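Local coordinates for protein globin II, extracellular (Lumbricus terrestris, PDB 1X9F) that probably carries oxygen as a haem-binding globin subunit of the giant extracellular haemoglobin (erythrocruorin) of the earthworm, at residues L10-E15 with I74-L79. Numbering follows the deposited sequence.
Sequences LKVKSE and IAISTL
Lys13 lays its side chain against the backbone carbonyls of Ile76 and Ser77, where the A and E helices of the globin fold, 6-20 and 59-77, meet. Its chi1 of -76° sets CG anti to the carbonyl carbon and points the chain at helix 59-77, the aliphatic part beside the Ile76 carbonyl oxygen, CE and NZ at that of Ser77. NZ gives the latter a weak hydrogen bond, Lys13 NZ to Ser77 O 3.2 Å. Next to it, CG2 of Ile76 meets Lys13 CA at 3.8 Å and Val12 CG1 at 4.1 Å, the Val12 and Ile76 side chains crossing at about a right angle. Leu79 adds its CD1 beside Val12 CG1, 4.4 Å away. The main partner of the ammonium is Asp80, by a salt bridge; a second salt bridge runs to Glu27 of the Globin III chain and joins neighbouring subunits. A methionine in place of Lys13 would probably leave both carboxylates without this cation and the Ser77 carbonyl without its weak donor. On the apolar side, Trp130 and Cys133 of helix 127-142 pack against Val12, and Ile137 against Ile76. At the helix end, Ser77 OG (2.9 Å) and Thr78 OG1 (3.0 Å) grip Ile74 O from opposite faces of its carbonyl plane.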
loop_
_atom_site.group_PDB
_atom_site.type_symbol
_atom_site.label_atom_id
_atom_site.label_comp_id
_atom_site.label_asym_id
_atom_site.label_seq_id
_atom_site.Cartn_x
_atom_site.Cartn_y
_atom_site.Cartn_z
ATOM N N LEU B 10 37.619 -0.873 16.393
ATOM C CA LEU B 10 36.222 -1.088 16.049
ATOM C C LEU B 10 35.412 0.182 16.281
ATOM O O LEU B 10 34.695 0.625 15.388
ATOM C CB LEU B 10 35.637 -2.259 16.847
ATOM C CG LEU B 10 35.284 -3.587 16.158
ATOM C CD1 LEU B 10 36.024 -3.830 14.838
ATOM C CD2 LEU B 10 35.480 -4.757 17.118
ATOM N N LYS B 11 35.543 0.771 17.469
ATOM C CA LYS B 11 34.780 1.965 17.834
ATOM C C LYS B 11 35.106 3.159 16.934
ATOM O O LYS B 11 34.201 3.841 16.437
ATOM C CB LYS B 11 35.006 2.325 19.304
ATOM C CG LYS B 11 34.216 3.544 19.739
ATOM C CD LYS B 11 34.356 3.804 21.216
ATOM C CE LYS B 11 33.240 3.150 21.994
ATOM N NZ LYS B 11 33.302 3.559 23.420
ATOM N N VAL B 12 36.400 3.393 16.726
ATOM C CA VAL B 12 36.852 4.488 15.876
ATOM C C VAL B 12 36.388 4.323 14.428
ATOM O O VAL B 12 36.015 5.314 13.796
ATOM C CB VAL B 12 38.379 4.712 15.954
ATOM C CG1 VAL B 12 38.827 5.772 14.950
ATOM C CG2 VAL B 12 38.785 5.128 17.363
ATOM N N LYS B 13 36.395 3.092 13.905
ATOM C CA LYS B 13 35.857 2.859 12.555
ATOM C C LYS B 13 34.411 3.347 12.443
ATOM O O LYS B 13 34.070 4.070 11.504
ATOM C CB LYS B 13 35.968 1.384 12.143
ATOM C CG LYS B 13 37.398 0.982 11.756
ATOM C CD LYS B 13 37.463 -0.494 11.315
ATOM C CE LYS B 13 36.709 -0.707 9.988
ATOM N NZ LYS B 13 36.851 -2.131 9.536
ATOM N N SER B 14 33.576 2.980 13.411
ATOM C CA SER B 14 32.164 3.372 13.396
ATOM C C SER B 14 31.951 4.866 13.571
ATOM O O SER B 14 31.178 5.481 12.829
ATOM C CB SER B 14 31.379 2.627 14.474
ATOM O OG SER B 14 31.130 1.295 14.071
ATOM N N GLU B 15 32.623 5.441 14.566
ATOM C CA GLU B 15 32.471 6.854 14.847
ATOM C C GLU B 15 33.007 7.701 13.703
ATOM O O GLU B 15 32.472 8.775 13.424
ATOM C CB GLU B 15 33.092 7.193 16.200
ATOM C CG GLU B 15 32.362 6.448 17.311
ATOM C CD GLU B 15 32.896 6.717 18.697
ATOM O OE1 GLU B 15 32.217 6.309 19.666
ATOM O OE2 GLU B 15 33.982 7.325 18.828
ATOM N N ILE B 74 41.306 5.704 4.653
ATOM C CA ILE B 74 41.925 4.410 4.352
ATOM C C ILE B 74 42.542 3.796 5.610
ATOM O O ILE B 74 42.345 2.609 5.891
ATOM C CB ILE B 74 42.987 4.532 3.239
ATOM C CG1 ILE B 74 42.328 4.948 1.913
ATOM C CG2 ILE B 74 43.744 3.202 3.083
ATOM C CD1 ILE B 74 43.311 5.321 0.792
ATOM N N ALA B 75 43.274 4.623 6.354
ATOM C CA ALA B 75 43.950 4.204 7.572
ATOM C C ALA B 75 42.954 3.702 8.613
ATOM O O ALA B 75 43.090 2.585 9.112
ATOM C CB ALA B 75 44.793 5.345 8.132
ATOM N N ILE B 76 41.945 4.514 8.924
ATOM C CA ILE B 76 40.940 4.119 9.915
ATOM C C ILE B 76 40.208 2.853 9.469
ATOM O O ILE B 76 39.990 1.938 10.268
ATOM C CB ILE B 76 39.943 5.271 10.184
ATOM C CG1 ILE B 76 40.640 6.412 10.938
ATOM C CG2 ILE B 76 38.730 4.764 10.971
ATOM C CD1 ILE B 76 39.814 7.683 11.064
ATOM N N SER B 77 39.846 2.793 8.191
ATOM C CA SER B 77 39.078 1.662 7.684
ATOM C C SER B 77 39.835 0.341 7.785
ATOM O O SER B 77 39.213 -0.722 7.818
ATOM C CB SER B 77 38.607 1.899 6.244
ATOM O OG SER B 77 39.675 1.768 5.321
ATOM N N THR B 78 41.167 0.402 7.830
ATOM C CA THR B 78 41.970 -0.822 7.919
ATOM C C THR B 78 42.732 -0.958 9.228
ATOM O O THR B 78 43.742 -1.663 9.281
ATOM C CB THR B 78 42.958 -0.960 6.736
ATOM O OG1 THR B 78 43.869 0.147 6.737
ATOM C CG2 THR B 78 42.242 -0.854 5.400
ATOM N N LEU B 79 42.260 -0.299 10.283
ATOM C CA LEU B 79 42.846 -0.506 11.606
ATOM C C LEU B 79 42.789 -1.978 11.990
ATOM O O LEU B 79 43.646 -2.471 12.727
ATOM C CB LEU B 79 42.144 0.336 12.669
ATOM C CG LEU B 79 42.516 1.817 12.700
ATOM C CD1 LEU B 79 41.555 2.582 13.587
ATOM C CD2 LEU B 79 43.955 2.033 13.149
#